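Local coordinates for probable zinc protease PqqL (Escherichia coli, PDB 6OFT), which probably acts as a zinc-dependent M16-family metallopeptidase of the periplasm, here represented by the first half of the protein, at residues A[288-291]-A[292-296]; A[450-453]-A[454-457]. All blocks are in the same frame, centred on the assembly; numbering follows the deposited sequence.

Interaction 1 (A[288-291]-A[292-296])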
ATOM      1  N   ASN A 288       9.230   0.455 -18.650  1.00 32.06           N
ATOM      2  CA  ASN A 288       8.255   1.522 -18.916  1.00 32.83           C
ATOM      3  C   ASN A 288       8.779   2.504 -19.940  1.00 37.50           C
ATOM      4  O   ASN A 288       8.060   2.844 -20.878  1.00 37.19           O
ATOM      5  CB  ASN A 288       7.879   2.255 -17.609  1.00 30.50           C
ATOM      6  CG  ASN A 288       7.035   1.407 -16.698  1.00 44.26           C
ATOM      7  OD1 ASN A 288       6.496   0.397 -17.129  1.00 39.75           O
ATOM      8  ND2 ASN A 288       6.892   1.791 -15.423  1.00 26.36           N
ATOM      9  N   GLN A 289      10.034   2.958 -19.745  1.00 35.08           N
ATOM     10  CA  GLN A 289      10.764   3.888 -20.610  1.00 35.72           C
ATOM     11  C   GLN A 289      10.829   3.321 -22.031  1.00 40.20           C
ATOM     12  O   GLN A 289      10.328   3.967 -22.948  1.00 40.67           O
ATOM     13  CB  GLN A 289      12.171   4.173 -20.024  1.00 37.11           C
ATOM     14  CG  GLN A 289      13.074   5.074 -20.870  1.00 56.76           C
ATOM     15  CD  GLN A 289      14.298   5.551 -20.117  1.00 75.50           C
ATOM     16  OE1 GLN A 289      15.404   5.016 -20.265  1.00 66.82           O
ATOM     17  NE2 GLN A 289      14.132   6.589 -19.304  1.00 70.25           N
ATOM     18  N   ARG A 290      11.350   2.083 -22.199  1.00 36.14           N
ATOM     19  CA  ARG A 290      11.456   1.447 -23.515  1.00 35.51           C
ATOM     20  C   ARG A 290      10.121   1.318 -24.224  1.00 37.91           C
ATOM     21  O   ARG A 290      10.032   1.722 -25.375  1.00 37.74           O
ATOM     22  CB  ARG A 290      12.187   0.101 -23.464  1.00 35.21           C
ATOM     23  CG  ARG A 290      12.849  -0.191 -24.805  1.00 43.64           C
ATOM     24  CD  ARG A 290      13.622  -1.472 -24.804  1.00 42.15           C
ATOM     25  NE  ARG A 290      14.958  -1.299 -24.246  1.00 35.19           N
ATOM     26  CZ  ARG A 290      15.812  -2.298 -24.079  1.00 44.45           C
ATOM     27  NH1 ARG A 290      15.482  -3.528 -24.444  1.00 33.19           N
ATOM     28  NH2 ARG A 290      17.005  -2.075 -23.551  1.00 29.71           N
ATOM     29  N   LEU A 291       9.072   0.822 -23.533  1.00 34.16           N
ATOM     30  CA  LEU A 291       7.737   0.692 -24.124  1.00 33.96           C
ATOM     31  C   LEU A 291       7.171   2.040 -24.592  1.00 38.12           C
ATOM     32  O   LEU A 291       6.641   2.118 -25.705  1.00 38.52           O
ATOM     33  CB  LEU A 291       6.761  -0.010 -23.157  1.00 33.48           C
ATOM     34  CG  LEU A 291       5.385  -0.387 -23.733  1.00 38.52           C
ATOM     35  CD1 LEU A 291       5.500  -1.427 -24.852  1.00 39.02           C
ATOM     36  CD2 LEU A 291       4.470  -0.901 -22.649  1.00 40.48           C
ATOM     37  N   GLN A 292       7.298   3.093 -23.756  1.00 34.58           N
ATOM     38  CA  GLN A 292       6.823   4.440 -24.077  1.00 35.83           C
ATOM     39  C   GLN A 292       7.583   5.068 -25.241  1.00 42.53           C
ATOM     40  O   GLN A 292       6.979   5.805 -26.020  1.00 43.63           O
ATOM     41  CB  GLN A 292       6.851   5.364 -22.852  1.00 36.95           C
ATOM     42  CG  GLN A 292       5.694   5.138 -21.875  1.00 53.42           C
ATOM     43  CD  GLN A 292       4.328   5.288 -22.516  1.00 75.12           C
ATOM     44  OE1 GLN A 292       3.566   4.319 -22.640  1.00 68.00           O
ATOM     45  NE2 GLN A 292       3.989   6.502 -22.945  1.00 70.48           N
ATOM     46  N   GLU A 293       8.893   4.762 -25.369  1.00 39.71           N
ATOM     47  CA  GLU A 293       9.759   5.252 -26.448  1.00 40.92           C
ATOM     48  C   GLU A 293       9.338   4.606 -27.768  1.00 46.34           C
ATOM     49  O   GLU A 293       9.295   5.290 -28.794  1.00 47.01           O
ATOM     50  CB  GLU A 293      11.236   4.928 -26.156  1.00 42.31           C
ATOM     51  CG  GLU A 293      11.899   5.758 -25.066  1.00 53.06           C
ATOM     52  CD  GLU A 293      13.223   5.231 -24.525  1.00 79.12           C
ATOM     53  OE1 GLU A 293      13.458   4.000 -24.573  1.00 76.94           O
ATOM     54  OE2 GLU A 293      14.027   6.058 -24.040  1.00 76.36           O
ATOM     55  N   ARG A 294       9.018   3.288 -27.736  1.00 42.05           N
ATOM     56  CA  ARG A 294       8.562   2.524 -28.898  1.00 41.91           C
ATOM     57  C   ARG A 294       7.170   2.978 -29.357  1.00 46.73           C
ATOM     58  O   ARG A 294       6.931   3.069 -30.562  1.00 46.93           O
ATOM     59  CB  ARG A 294       8.590   1.013 -28.616  1.00 40.28           C
ATOM     60  CG  ARG A 294      10.001   0.434 -28.534  1.00 48.41           C
ATOM     61  CD  ARG A 294      10.006  -1.080 -28.595  1.00 53.58           C
ATOM     62  NE  ARG A 294      11.242  -1.577 -29.198  1.00 64.16           N
ATOM     63  CZ  ARG A 294      12.082  -2.430 -28.616  1.00 78.88           C
ATOM     64  NH1 ARG A 294      13.186  -2.815 -29.243  1.00 61.46           N
ATOM     65  NH2 ARG A 294      11.818  -2.914 -27.405  1.00 65.51           N
ATOM     66  N   ILE A 295       6.269   3.304 -28.412  1.00 43.90           N
ATOM     67  CA  ILE A 295       4.916   3.776 -28.735  1.00 44.90           C
ATOM     68  C   ILE A 295       4.962   5.186 -29.332  1.00 52.20           C
ATOM     69  O   ILE A 295       4.394   5.412 -30.401  1.00 53.63           O
ATOM     70  CB  ILE A 295       3.936   3.659 -27.523  1.00 47.52           C
ATOM     71  CG1 ILE A 295       3.588   2.177 -27.231  1.00 47.40           C
ATOM     72  CG2 ILE A 295       2.646   4.486 -27.742  1.00 48.77           C
ATOM     73  CD1 ILE A 295       3.076   1.899 -25.810  1.00 52.28           C
ATOM     74  N   GLN A 296       5.639   6.126 -28.650  1.00 49.94           N
ATOM     75  CA  GLN A 296       5.725   7.516 -29.103  1.00 50.85           C
ATOM     76  C   GLN A 296       6.517   7.675 -30.402  1.00 55.55           C
ATOM     77  O   GLN A 296       6.166   8.545 -31.206  1.00 56.77           O
ATOM     78  CB  GLN A 296       6.235   8.445 -27.999  1.00 51.94           C
ATOM     79  CG  GLN A 296       5.191   8.624 -26.901  1.00 75.77           C
ATOM     80  CD  GLN A 296       5.503   9.780 -25.994  1.00102.63           C
ATOM     81  OE1 GLN A 296       5.108  10.922 -26.254  1.00100.77           O
ATOM     82  NE2 GLN A 296       6.211   9.505 -24.906  1.00 94.10           N
TER

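Interaction 2 (A[450-453]-A[454-457])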
ATOM      1  N   ALA A 450      -0.452 -21.531 -26.511  1.00 28.92           N
ATOM      2  CA  ALA A 450      -0.181 -20.485 -27.488  1.00 28.09           C
ATOM      3  C   ALA A 450       0.751 -19.430 -26.903  1.00 29.93           C
ATOM      4  O   ALA A 450       1.636 -18.958 -27.614  1.00 29.81           O
ATOM      5  CB  ALA A 450      -1.482 -19.847 -27.952  1.00 28.68           C
ATOM      6  N   ILE A 451       0.564 -19.070 -25.615  1.00 24.94           N
ATOM      7  CA  ILE A 451       1.392 -18.079 -24.910  1.00 23.09           C
ATOM      8  C   ILE A 451       2.839 -18.572 -24.895  1.00 27.16           C
ATOM      9  O   ILE A 451       3.753 -17.831 -25.285  1.00 25.80           O
ATOM     10  CB  ILE A 451       0.862 -17.786 -23.458  1.00 24.68           C
ATOM     11  CG1 ILE A 451      -0.472 -16.983 -23.481  1.00 24.06           C
ATOM     12  CG2 ILE A 451       1.928 -17.059 -22.617  1.00 24.26           C
ATOM     13  CD1 ILE A 451      -1.214 -16.824 -22.139  1.00 24.97           C
ATOM     14  N   LEU A 452       3.033 -19.804 -24.481  1.00 23.98           N
ATOM     15  CA  LEU A 452       4.388 -20.397 -24.362  1.00 24.34           C
ATOM     16  C   LEU A 452       4.981 -20.687 -25.743  1.00 29.72           C
ATOM     17  O   LEU A 452       6.176 -20.613 -25.828  1.00 30.71           O
ATOM     18  CB  LEU A 452       4.357 -21.619 -23.451  1.00 24.09           C
ATOM     19  CG  LEU A 452       3.942 -21.363 -22.006  1.00 27.44           C
ATOM     20  CD1 LEU A 452       4.330 -22.518 -21.124  1.00 27.57           C
ATOM     21  CD2 LEU A 452       4.528 -20.070 -21.467  1.00 28.04           C
ATOM     22  N   ALA A 453       4.188 -20.976 -26.773  1.00 27.21           N
ATOM     23  CA  ALA A 453       4.755 -21.189 -28.114  1.00 27.45           C
ATOM     24  C   ALA A 453       5.266 -19.845 -28.649  1.00 31.47           C
ATOM     25  O   ALA A 453       6.269 -19.804 -29.365  1.00 31.89           O
ATOM     26  CB  ALA A 453       3.710 -21.770 -29.059  1.00 28.68           C
ATOM     27  N   LEU A 454       4.583 -18.747 -28.281  1.00 27.30           N
ATOM     28  CA  LEU A 454       4.980 -17.399 -28.662  1.00 27.42           C
ATOM     29  C   LEU A 454       6.263 -17.009 -27.923  1.00 33.51           C
ATOM     30  O   LEU A 454       7.148 -16.400 -28.518  1.00 34.64           O
ATOM     31  CB  LEU A 454       3.838 -16.405 -28.399  1.00 27.37           C
ATOM     32  CG  LEU A 454       3.971 -15.020 -29.054  1.00 32.73           C
ATOM     33  CD1 LEU A 454       3.998 -15.116 -30.614  1.00 33.14           C
ATOM     34  CD2 LEU A 454       2.866 -14.082 -28.569  1.00 33.03           C
ATOM     35  N   GLU A 455       6.407 -17.440 -26.697  1.00 29.83           N
ATOM     36  CA  GLU A 455       7.626 -17.172 -25.903  1.00 29.16           C
ATOM     37  C   GLU A 455       8.795 -17.938 -26.532  1.00 33.20           C
ATOM     38  O   GLU A 455       9.829 -17.350 -26.716  1.00 32.53           O
ATOM     39  CB  GLU A 455       7.396 -17.580 -24.450  1.00 29.77           C
ATOM     40  CG  GLU A 455       8.526 -17.240 -23.510  1.00 34.48           C
ATOM     41  CD  GLU A 455       8.290 -17.734 -22.100  1.00 51.79           C
ATOM     42  OE1 GLU A 455       8.614 -18.858 -21.824  1.00 59.41           O
ATOM     43  OE2 GLU A 455       7.743 -17.018 -21.323  1.00 43.40           O
ATOM     44  N   LYS A 456       8.611 -19.185 -26.875  1.00 30.35           N
ATOM     45  CA  LYS A 456       9.670 -20.004 -27.482  1.00 30.84           C
ATOM     46  C   LYS A 456      10.107 -19.404 -28.832  1.00 34.82           C
ATOM     47  O   LYS A 456      11.301 -19.369 -29.133  1.00 34.22           O
ATOM     48  CB  LYS A 456       9.183 -21.458 -27.655  1.00 33.81           C
ATOM     49  CG  LYS A 456      10.269 -22.420 -28.143  1.00 41.02           C
ATOM     50  CD  LYS A 456       9.673 -23.689 -28.729  1.00 44.37           C
ATOM     51  CE  LYS A 456      10.755 -24.684 -29.065  1.00 58.97           C
ATOM     52  NZ  LYS A 456      10.241 -25.801 -29.903  1.00 71.61           N
ATOM     53  N   GLU A 457       9.133 -18.956 -29.642  1.00 32.39           N
ATOM     54  CA  GLU A 457       9.347 -18.306 -30.939  1.00 33.26           C
ATOM     55  C   GLU A 457      10.297 -17.106 -30.749  1.00 36.06           C
ATOM     56  O   GLU A 457      11.312 -17.029 -31.437  1.00 35.99           O
ATOM     57  CB  GLU A 457       7.993 -17.831 -31.503  1.00 35.10           C
ATOM     58  CG  GLU A 457       8.039 -17.176 -32.871  1.00 47.75           C
ATOM     59  CD  GLU A 457       6.684 -16.689 -33.352  1.00 76.65           C
ATOM     60  OE1 GLU A 457       5.783 -17.536 -33.551  1.00 68.93           O
ATOM     61  OE2 GLU A 457       6.523 -15.459 -33.532  1.00 74.19           O
TER
HETATM   62  O   HOH W   1       8.079 -21.508 -23.998  1.00 36.63           O

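Interaction 1 (A[288-291]-A[292-296])
R290 and R294, one helical turn apart, send their side chains out alongside each other in the same direction. NH2 of R294 comes to 3.5 Å from CD of R290, so this nitrogen meets the aliphatic part of R290 at a slant. The two guanidinium planes are almost perpendicular, 87° apart. R290 bends at its third torsion (chi3 -83°), and this turns its head away from that of R294. Its NH2 forms a salt bridge with E354 and a hydrogen bond to the carbonyl of G349, which probably eases the nearness of two positive charges.

On the neighbouring face, the carboxylate of E293 sits beside the chain of Q289. OE2 of E293 is 3.5 Å from CG of Q289. CG of E293 is turned back along the helix, anti to its own carbonyl carbon (chi1 -73°). This brings it to 3.2 Å from the carbonyl O of Q289. The apolar pair is L291 and I295, with CG of L291 3.9 Å from CD1 of I295.

Four successive i to i+4 backbone bonds set this spacing. They run from N of Q292, E293, R294 and I295 to O of N288, Q289, R290 and L291. The E293 N to Q289 O bond measures 2.9 Å.

This is the last part of helix 271-296, in the inactive M16-type domain. L291 and I295 pack on I303 of strand 303-314. R290 touches helix 331-348, and Q289 meets helix 352-371.

Interaction 2 (A[450-453]-A[454-457])
The amide N of K456 donates to the carbonyl O of L452 at 3.0 Å, with an N-H...O angle of 161°. Water 1 also donates to this oxygen, at 2.8 Å, so the carbonyl accepts from both the helix and the solvent. The same water reaches OE1 of E455 at 3.5 Å, a weak bond. It thus links a main-chain carbonyl to a side chain three residues on. OE2 of E455 is hydrogen-bonded to a glycerol, probably from the crystallisation liquor.

The other rungs are N of L454 to O of A450, N of E455 to O of I451, and N of E457 to O of A453. Together the four form an unbroken run of alpha-helical i to i+4 bonds.

Side-chain contact within the helix is slight. CB of L454 lies 3.4 Å from the carbonyl O of I451, and CB of E457 is equally close to O of A453. E455 extends with CG opposite its backbone N (chi1 -175°), which carries the carboxylate past L452. Even so, OE1 of E455 stays 4.3 Å from CD2 of L452. CG of L454 is likewise opposite the backbone N (chi1 -166°), which takes its methyl groups off the preceding turn and toward helix 331-348.

The helix, 448-459, is amphipathic. K456 and E457 are exposed, while I451 and L454 are buried. L454 packs on A335 and N336 of helix 331-348, where I451 and E455 meet M339. I451 and L452 also touch F244 of strand 242-248 and W432 of strand 430-436.

In the fold
From the N terminus, the chain reaches interaction 1 at the end of helix 271-296 and interaction 2 much later, in helix 448-459. The two are in series: neither nests within the other nor crosses it. Each is a local contact inside one helix and closes no loop. Their centres are 23 Å apart, and their nearest atoms about 13 Å, so they do not touch. Helix 331-348 is their common neighbour, packed against by side chains from both. Both also border the same five-stranded sheet, at opposite edges: interaction 1 meets edge strand 303-314, and interaction 2 meets edge strand 242-248 and its neighbour 430-436.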